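Local coordinates for protein glutathione s-transferase (Oryza sativa, PDB 1OYJ) that conjugates reduced glutathione to many hydrophobic electrophiles, as a tau-class glutathione transferase linked to herbicide detoxification, at residues Trp13-Glu27 with Ser206-Phe220. Numbering follows the deposited sequence.
Sequences WVSPFGQRCRIAMAE and SVVKHLPSPEKVYDF. With GSH (glutathione), chain N.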
loop_
_atom_site.group_PDB
_atom_site.type_symbol
_atom_site.label_atom_id
_atom_site.label_comp_id
_atom_site.label_asym_id
_atom_site.label_seq_id
_atom_site.Cartn_x
_atom_site.Cartn_y
_atom_site.Cartn_z
ATOM N N TRP A 13 -16.915 5.670 -13.727
ATOM C CA TRP A 13 -17.939 4.600 -13.464
ATOM C C TRP A 13 -17.433 3.167 -13.303
ATOM O O TRP A 13 -17.813 2.463 -12.381
ATOM C CB TRP A 13 -19.070 4.697 -14.547
ATOM C CG TRP A 13 -18.645 4.272 -15.888
ATOM C CD1 TRP A 13 -18.071 5.006 -16.774
ATOM C CD2 TRP A 13 -18.763 2.980 -16.435
ATOM N NE1 TRP A 13 -17.705 4.272 -17.882
ATOM C CE2 TRP A 13 -18.182 3.012 -17.708
ATOM C CE3 TRP A 13 -19.311 1.791 -15.979
ATOM C CZ2 TRP A 13 -18.069 1.892 -18.514
ATOM C CZ3 TRP A 13 -19.248 0.695 -16.783
ATOM C CH2 TRP A 13 -18.668 0.743 -18.033
ATOM N N VAL A 14 -16.599 2.721 -14.221
ATOM C CA VAL A 14 -16.118 1.324 -14.277
ATOM C C VAL A 14 -14.911 1.054 -13.346
ATOM O O VAL A 14 -14.457 -0.081 -13.221
ATOM C CB VAL A 14 -15.736 0.984 -15.734
ATOM C CG1 VAL A 14 -14.346 1.615 -16.071
ATOM C CG2 VAL A 14 -15.692 -0.533 -15.971
ATOM N N SER A 15 -14.375 2.097 -12.683
ATOM C CA SER A 15 -13.238 1.893 -11.749
ATOM C C SER A 15 -13.496 0.987 -10.543
ATOM O O SER A 15 -14.253 1.328 -9.676
ATOM C CB SER A 15 -12.697 3.209 -11.174
ATOM O OG SER A 15 -11.607 2.968 -10.330
ATOM N N PRO A 16 -12.721 -0.075 -10.453
ATOM C CA PRO A 16 -12.811 -0.984 -9.308
ATOM C C PRO A 16 -12.379 -0.271 -8.051
ATOM O O PRO A 16 -12.898 -0.545 -6.966
ATOM C CB PRO A 16 -11.900 -2.112 -9.696
ATOM C CG PRO A 16 -11.023 -1.603 -10.772
ATOM C CD PRO A 16 -11.798 -0.556 -11.465
ATOM N N PHE A 17 -11.400 0.678 -8.200
ATOM C CA PHE A 17 -10.849 1.377 -7.071
ATOM C C PHE A 17 -11.852 2.374 -6.484
ATOM O O PHE A 17 -12.078 2.440 -5.280
ATOM C CB PHE A 17 -9.569 2.094 -7.499
ATOM C CG PHE A 17 -8.530 1.179 -8.049
ATOM C CD1 PHE A 17 -8.221 1.184 -9.373
ATOM C CD2 PHE A 17 -7.851 0.351 -7.220
ATOM C CE1 PHE A 17 -7.219 0.373 -9.879
ATOM C CE2 PHE A 17 -6.867 -0.475 -7.717
ATOM C CZ PHE A 17 -6.590 -0.457 -9.058
ATOM N N GLY A 18 -12.546 3.112 -7.353
ATOM C CA GLY A 18 -13.608 4.022 -6.889
ATOM C C GLY A 18 -14.816 3.228 -6.381
ATOM O O GLY A 18 -15.400 3.522 -5.381
ATOM N N GLN A 19 -15.107 2.118 -7.000
ATOM C CA GLN A 19 -16.165 1.275 -6.500
ATOM C C GLN A 19 -15.948 0.797 -5.039
ATOM O O GLN A 19 -16.897 0.656 -4.310
ATOM C CB GLN A 19 -16.410 0.116 -7.443
ATOM C CG GLN A 19 -17.117 0.579 -8.774
ATOM C CD GLN A 19 -16.914 -0.439 -9.850
ATOM O OE1 GLN A 19 -16.410 -1.480 -9.557
ATOM N NE2 GLN A 19 -17.265 -0.124 -11.109
ATOM N N ARG A 20 -14.697 0.516 -4.639
ATOM C CA ARG A 20 -14.439 0.251 -3.302
ATOM C C ARG A 20 -15.026 1.284 -2.368
ATOM O O ARG A 20 -15.598 0.913 -1.349
ATOM C CB ARG A 20 -12.941 0.148 -2.942
ATOM C CG ARG A 20 -12.173 -0.915 -3.634
ATOM C CD ARG A 20 -10.685 -0.756 -3.497
ATOM N NE ARG A 20 -9.973 -1.929 -3.938
ATOM C CZ ARG A 20 -8.668 -2.063 -3.937
ATOM N NH1 ARG A 20 -7.876 -1.011 -3.721
ATOM N NH2 ARG A 20 -8.139 -3.238 -4.187
ATOM N N CYS A 21 -14.741 2.537 -2.637
ATOM C CA CYS A 21 -15.107 3.580 -1.760
ATOM C C CYS A 21 -16.634 3.750 -1.829
ATOM O O CYS A 21 -17.279 4.098 -0.844
ATOM C CB CYS A 21 -14.471 4.883 -2.204
ATOM S SG CYS A 21 -12.708 4.816 -2.473
ATOM N N ARG A 22 -17.219 3.557 -3.013
ATOM C CA ARG A 22 -18.715 3.604 -3.078
ATOM C C ARG A 22 -19.372 2.548 -2.142
ATOM O O ARG A 22 -20.353 2.889 -1.410
ATOM C CB ARG A 22 -19.309 3.406 -4.503
ATOM C CG ARG A 22 -18.886 4.574 -5.505
ATOM C CD ARG A 22 -19.149 4.301 -7.004
ATOM N NE ARG A 22 -17.977 4.389 -7.814
ATOM C CZ ARG A 22 -17.914 3.964 -9.050
ATOM N NH1 ARG A 22 -16.780 4.036 -9.700
ATOM N NH2 ARG A 22 -18.965 3.402 -9.611
ATOM N N ILE A 23 -18.911 1.305 -2.250
ATOM C CA ILE A 23 -19.459 0.202 -1.430
ATOM C C ILE A 23 -19.260 0.477 0.048
ATOM O O ILE A 23 -20.138 0.244 0.838
ATOM C CB ILE A 23 -18.799 -1.105 -1.874
ATOM C CG1 ILE A 23 -19.331 -1.449 -3.277
ATOM C CG2 ILE A 23 -18.999 -2.262 -0.920
ATOM C CD1 ILE A 23 -18.402 -2.512 -3.949
ATOM N N ALA A 24 -18.065 0.986 0.414
ATOM C CA ALA A 24 -17.768 1.252 1.815
ATOM C C ALA A 24 -18.648 2.345 2.426
ATOM O O ALA A 24 -19.185 2.185 3.545
ATOM C CB ALA A 24 -16.325 1.537 1.982
ATOM N N MET A 25 -18.878 3.417 1.676
ATOM C CA MET A 25 -19.834 4.412 2.097
ATOM C C MET A 25 -21.256 3.861 2.173
ATOM O O MET A 25 -21.950 4.064 3.168
ATOM C CB MET A 25 -19.729 5.658 1.182
ATOM C CG MET A 25 -18.480 6.453 1.528
ATOM S SD MET A 25 -18.259 8.014 0.668
ATOM C CE MET A 25 -17.874 7.536 -1.036
ATOM N N ALA A 26 -21.694 3.130 1.154
ATOM C CA ALA A 26 -22.981 2.484 1.228
ATOM C C ALA A 26 -23.094 1.612 2.456
ATOM O O ALA A 26 -24.127 1.649 3.181
ATOM C CB ALA A 26 -23.248 1.681 -0.009
ATOM N N GLU A 27 -22.096 0.810 2.704
ATOM C CA GLU A 27 -22.101 -0.104 3.890
ATOM C C GLU A 27 -22.256 0.663 5.164
ATOM O O GLU A 27 -22.841 0.150 6.130
ATOM C CB GLU A 27 -20.837 -0.961 4.010
ATOM C CG GLU A 27 -20.784 -2.167 3.089
ATOM C CD GLU A 27 -21.846 -3.164 3.433
ATOM O OE1 GLU A 27 -21.787 -3.770 4.507
ATOM O OE2 GLU A 27 -22.734 -3.324 2.620
ATOM N N SER A 206 -25.130 -3.016 -1.119
ATOM C CA SER A 206 -24.081 -2.091 -1.490
ATOM C C SER A 206 -23.403 -2.530 -2.789
ATOM O O SER A 206 -23.019 -1.690 -3.634
ATOM C CB SER A 206 -23.039 -1.956 -0.358
ATOM O OG SER A 206 -22.416 -3.204 -0.050
ATOM N N VAL A 207 -23.224 -3.829 -2.959
ATOM C CA VAL A 207 -22.494 -4.372 -4.084
ATOM C C VAL A 207 -23.388 -4.340 -5.314
ATOM O O VAL A 207 -22.927 -4.054 -6.402
ATOM C CB VAL A 207 -21.990 -5.849 -3.752
ATOM C CG1 VAL A 207 -21.376 -6.422 -4.938
ATOM C CG2 VAL A 207 -20.951 -5.829 -2.617
ATOM N N VAL A 208 -24.646 -4.734 -5.173
ATOM C CA VAL A 208 -25.636 -4.665 -6.251
ATOM C C VAL A 208 -25.711 -3.226 -6.782
ATOM O O VAL A 208 -25.690 -2.980 -7.956
ATOM C CB VAL A 208 -27.045 -5.083 -5.728
ATOM C CG1 VAL A 208 -28.176 -4.876 -6.759
ATOM C CG2 VAL A 208 -27.050 -6.528 -5.240
ATOM N N LYS A 209 -25.752 -2.274 -5.870
ATOM C CA LYS A 209 -25.828 -0.908 -6.278
ATOM C C LYS A 209 -24.642 -0.404 -7.087
ATOM O O LYS A 209 -24.780 0.282 -8.088
ATOM C CB LYS A 209 -25.974 -0.056 -5.037
ATOM C CG LYS A 209 -25.982 1.416 -5.366
ATOM C CD LYS A 209 -26.690 2.150 -4.274
ATOM C CE LYS A 209 -27.545 3.297 -4.792
ATOM N NZ LYS A 209 -28.949 2.962 -5.045
ATOM N N HIS A 210 -23.441 -0.695 -6.599
ATOM C CA HIS A 210 -22.276 -0.099 -7.153
ATOM C C HIS A 210 -21.453 -0.888 -8.177
ATOM O O HIS A 210 -20.590 -0.316 -8.819
ATOM C CB HIS A 210 -21.461 0.419 -5.957
ATOM C CG HIS A 210 -22.133 1.599 -5.285
ATOM N ND1 HIS A 210 -22.385 2.766 -5.964
ATOM C CD2 HIS A 210 -22.516 1.814 -4.011
ATOM C CE1 HIS A 210 -23.008 3.612 -5.147
ATOM N NE2 HIS A 210 -23.084 3.063 -3.952
ATOM N N LEU A 211 -21.696 -2.207 -8.365
ATOM C CA LEU A 211 -20.941 -2.881 -9.391
ATOM C C LEU A 211 -21.693 -2.959 -10.749
ATOM O O LEU A 211 -22.838 -3.273 -10.772
ATOM C CB LEU A 211 -20.628 -4.240 -8.978
ATOM C CG LEU A 211 -19.748 -4.380 -7.711
ATOM C CD1 LEU A 211 -19.105 -5.790 -7.681
ATOM C CD2 LEU A 211 -18.710 -3.294 -7.685
ATOM N N PRO A 212 -21.033 -2.750 -11.876
ATOM C CA PRO A 212 -21.697 -3.003 -13.156
ATOM C C PRO A 212 -21.759 -4.519 -13.347
ATOM O O PRO A 212 -21.120 -5.266 -12.614
ATOM C CB PRO A 212 -20.791 -2.411 -14.165
ATOM C CG PRO A 212 -19.582 -1.994 -13.429
ATOM C CD PRO A 212 -19.645 -2.362 -12.018
ATOM N N SER A 213 -22.505 -4.945 -14.356
ATOM C CA SER A 213 -22.637 -6.335 -14.644
ATOM C C SER A 213 -21.356 -6.876 -15.313
ATOM O O SER A 213 -20.638 -6.153 -15.987
ATOM C CB SER A 213 -23.822 -6.523 -15.577
ATOM O OG SER A 213 -23.531 -6.096 -16.881
ATOM N N PRO A 214 -21.123 -8.158 -15.229
ATOM C CA PRO A 214 -19.953 -8.706 -15.951
ATOM C C PRO A 214 -19.972 -8.429 -17.448
ATOM O O PRO A 214 -18.896 -8.265 -18.072
ATOM C CB PRO A 214 -20.048 -10.207 -15.693
ATOM C CG PRO A 214 -20.954 -10.351 -14.466
ATOM C CD PRO A 214 -21.868 -9.192 -14.447
ATOM N N GLU A 215 -21.177 -8.348 -18.040
ATOM C CA GLU A 215 -21.268 -8.160 -19.467
ATOM C C GLU A 215 -20.891 -6.718 -19.800
ATOM O O GLU A 215 -20.224 -6.426 -20.769
ATOM C CB GLU A 215 -22.728 -8.434 -19.916
ATOM C CG GLU A 215 -23.164 -9.889 -19.881
ATOM C CD GLU A 215 -23.664 -10.343 -18.499
ATOM O OE1 GLU A 215 -23.783 -9.524 -17.538
ATOM O OE2 GLU A 215 -23.857 -11.586 -18.359
ATOM N N LYS A 216 -21.314 -5.784 -18.981
ATOM C CA LYS A 216 -20.898 -4.424 -19.232
ATOM C C LYS A 216 -19.385 -4.226 -19.130
ATOM O O LYS A 216 -18.772 -3.542 -19.950
ATOM C CB LYS A 216 -21.596 -3.515 -18.245
ATOM C CG LYS A 216 -21.379 -2.074 -18.627
ATOM C CD LYS A 216 -22.450 -1.185 -18.432
ATOM C CE LYS A 216 -22.059 0.234 -18.893
ATOM N NZ LYS A 216 -23.180 1.069 -18.873
ATOM N N VAL A 217 -18.764 -4.902 -18.195
ATOM C CA VAL A 217 -17.316 -4.837 -18.049
ATOM C C VAL A 217 -16.654 -5.512 -19.205
ATOM O O VAL A 217 -15.717 -4.973 -19.740
ATOM C CB VAL A 217 -16.818 -5.429 -16.705
ATOM C CG1 VAL A 217 -15.285 -5.544 -16.602
ATOM C CG2 VAL A 217 -17.299 -4.603 -15.532
ATOM N N TYR A 218 -17.208 -6.600 -19.691
ATOM C CA TYR A 218 -16.572 -7.291 -20.828
ATOM C C TYR A 218 -16.580 -6.413 -22.055
ATOM O O TYR A 218 -15.668 -6.490 -22.868
ATOM C CB TYR A 218 -17.250 -8.568 -21.174
ATOM C CG TYR A 218 -16.541 -9.438 -22.237
ATOM C CD1 TYR A 218 -15.213 -9.752 -22.128
ATOM C CD2 TYR A 218 -17.229 -9.926 -23.327
ATOM C CE1 TYR A 218 -14.584 -10.548 -23.043
ATOM C CE2 TYR A 218 -16.583 -10.726 -24.277
ATOM C CZ TYR A 218 -15.273 -11.018 -24.106
ATOM O OH TYR A 218 -14.583 -11.771 -25.002
ATOM N N ASP A 219 -17.651 -5.640 -22.205
ATOM C CA ASP A 219 -17.783 -4.694 -23.306
ATOM C C ASP A 219 -16.774 -3.568 -23.173
ATOM O O ASP A 219 -16.080 -3.166 -24.142
ATOM C CB ASP A 219 -19.204 -4.188 -23.290
ATOM C CG ASP A 219 -20.135 -5.111 -24.039
ATOM O OD1 ASP A 219 -19.670 -6.008 -24.824
ATOM O OD2 ASP A 219 -21.345 -5.014 -23.852
ATOM N N PHE A 220 -16.559 -3.107 -21.963
ATOM C CA PHE A 220 -15.503 -2.095 -21.749
ATOM C C PHE A 220 -14.097 -2.718 -22.079
ATOM O O PHE A 220 -13.267 -2.057 -22.714
ATOM C CB PHE A 220 -15.559 -1.585 -20.351
ATOM C CG PHE A 220 -14.626 -0.516 -20.074
ATOM C CD1 PHE A 220 -14.870 0.752 -20.523
ATOM C CD2 PHE A 220 -13.500 -0.749 -19.322
ATOM C CE1 PHE A 220 -13.952 1.774 -20.310
ATOM C CE2 PHE A 220 -12.620 0.256 -19.060
ATOM C CZ PHE A 220 -12.869 1.546 -19.553
HETATM N N1 GSH N . -3.671 3.234 -6.459
HETATM C CA1 GSH N . -4.947 3.618 -6.968
HETATM C C1 GSH N . -6.115 3.618 -6.057
HETATM O O11 GSH N . -7.043 4.394 -5.969
HETATM O O12 GSH N . -6.118 2.651 -5.325
HETATM C CB1 GSH N . -5.217 3.637 -8.457
HETATM C CG1 GSH N . -6.515 4.308 -8.924
HETATM C CD1 GSH N . -6.542 4.315 -10.448
HETATM O OE1 GSH N . -5.847 3.506 -11.037
HETATM N N2 GSH N . -7.351 5.158 -11.091
HETATM C CA2 GSH N . -7.407 5.202 -12.531
HETATM C C2 GSH N . -6.975 6.631 -12.903
HETATM O O2 GSH N . -7.575 7.531 -12.354
HETATM C CB2 GSH N . -8.850 4.916 -12.945
HETATM S SG2 GSH N . -9.276 3.150 -12.679
HETATM N N3 GSH N . -5.871 6.902 -13.601
HETATM C CA3 GSH N . -6.134 7.989 -14.578
HETATM C C3 GSH N . -5.628 7.957 -16.019
HETATM O O31 GSH N . -5.119 8.989 -16.566
HETATM O O32 GSH N . -5.765 6.940 -16.682
HETATM O O HOH W 1 -21.922 3.328 -8.592
HETATM O O HOH W 2 -25.678 -3.419 1.448
#
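Trp13 meets the C-terminal domain with its six-membered ring: Lys216 NZ lies over a face, 4.8 Å from the centroid, a cation-pi contact, while the indole supplies the edge of an offset edge-to-face pair with Phe220, the planes 81° apart. Lysine suits this partly exposed place because its aliphatic chain packs against the indole, CE 3.5 Å from Trp13 CH2, while its charge stays near solvent. Val14 directs a branch to Phe220 too; with CG1 between the backbone N and the carbonyl carbon (chi1 78°), that methyl makes a CH-pi contact with the ring. Next, Ser15 OG caps helix 16-28 through Gly18 N and lies 3.3 Å from glutathione SG2. One turn on, Gln19 extends its amide to Pro212, and NE2 donates to a lone pair of Trp13 O at 2.9 Å. The same oxygen takes Arg22 NH2, a little tilted from the carbonyl plane, and NH1, well above it, while NE forms a salt bridge with Asp11. An alanine here in place of Gln19 would probably leave Trp13 O to the two arginine nitrogens and open a gap beside Pro212 and Leu211 CD2. Arg22 CB makes a CH-pi contact over the centre of the His210 ring, 3.4 Å above its plane, and a water joins NH2 to His210 ND1. Branched Ile23 sets CG1 against His210 CB and CD1 against Leu211 CD2, whereas small Ala26 lets its CB come within 3.7 Å of Ser206 CB. Finally, the bend of Glu27 at chi2 (-65°) turns its carboxylate back to Ser206, whose OG donates a hydrogen bond to the anti side of OE2 at 2.7 Å; a second water links OE2 to Ser206 N. Apolar and aromatic contacts thus join the thioredoxin-like domain to the helical one, with polar ties at Glu27 and through water, and three donors on one carbonyl are likely to steady the loop leading to Ser15 at the glutathione sulfur.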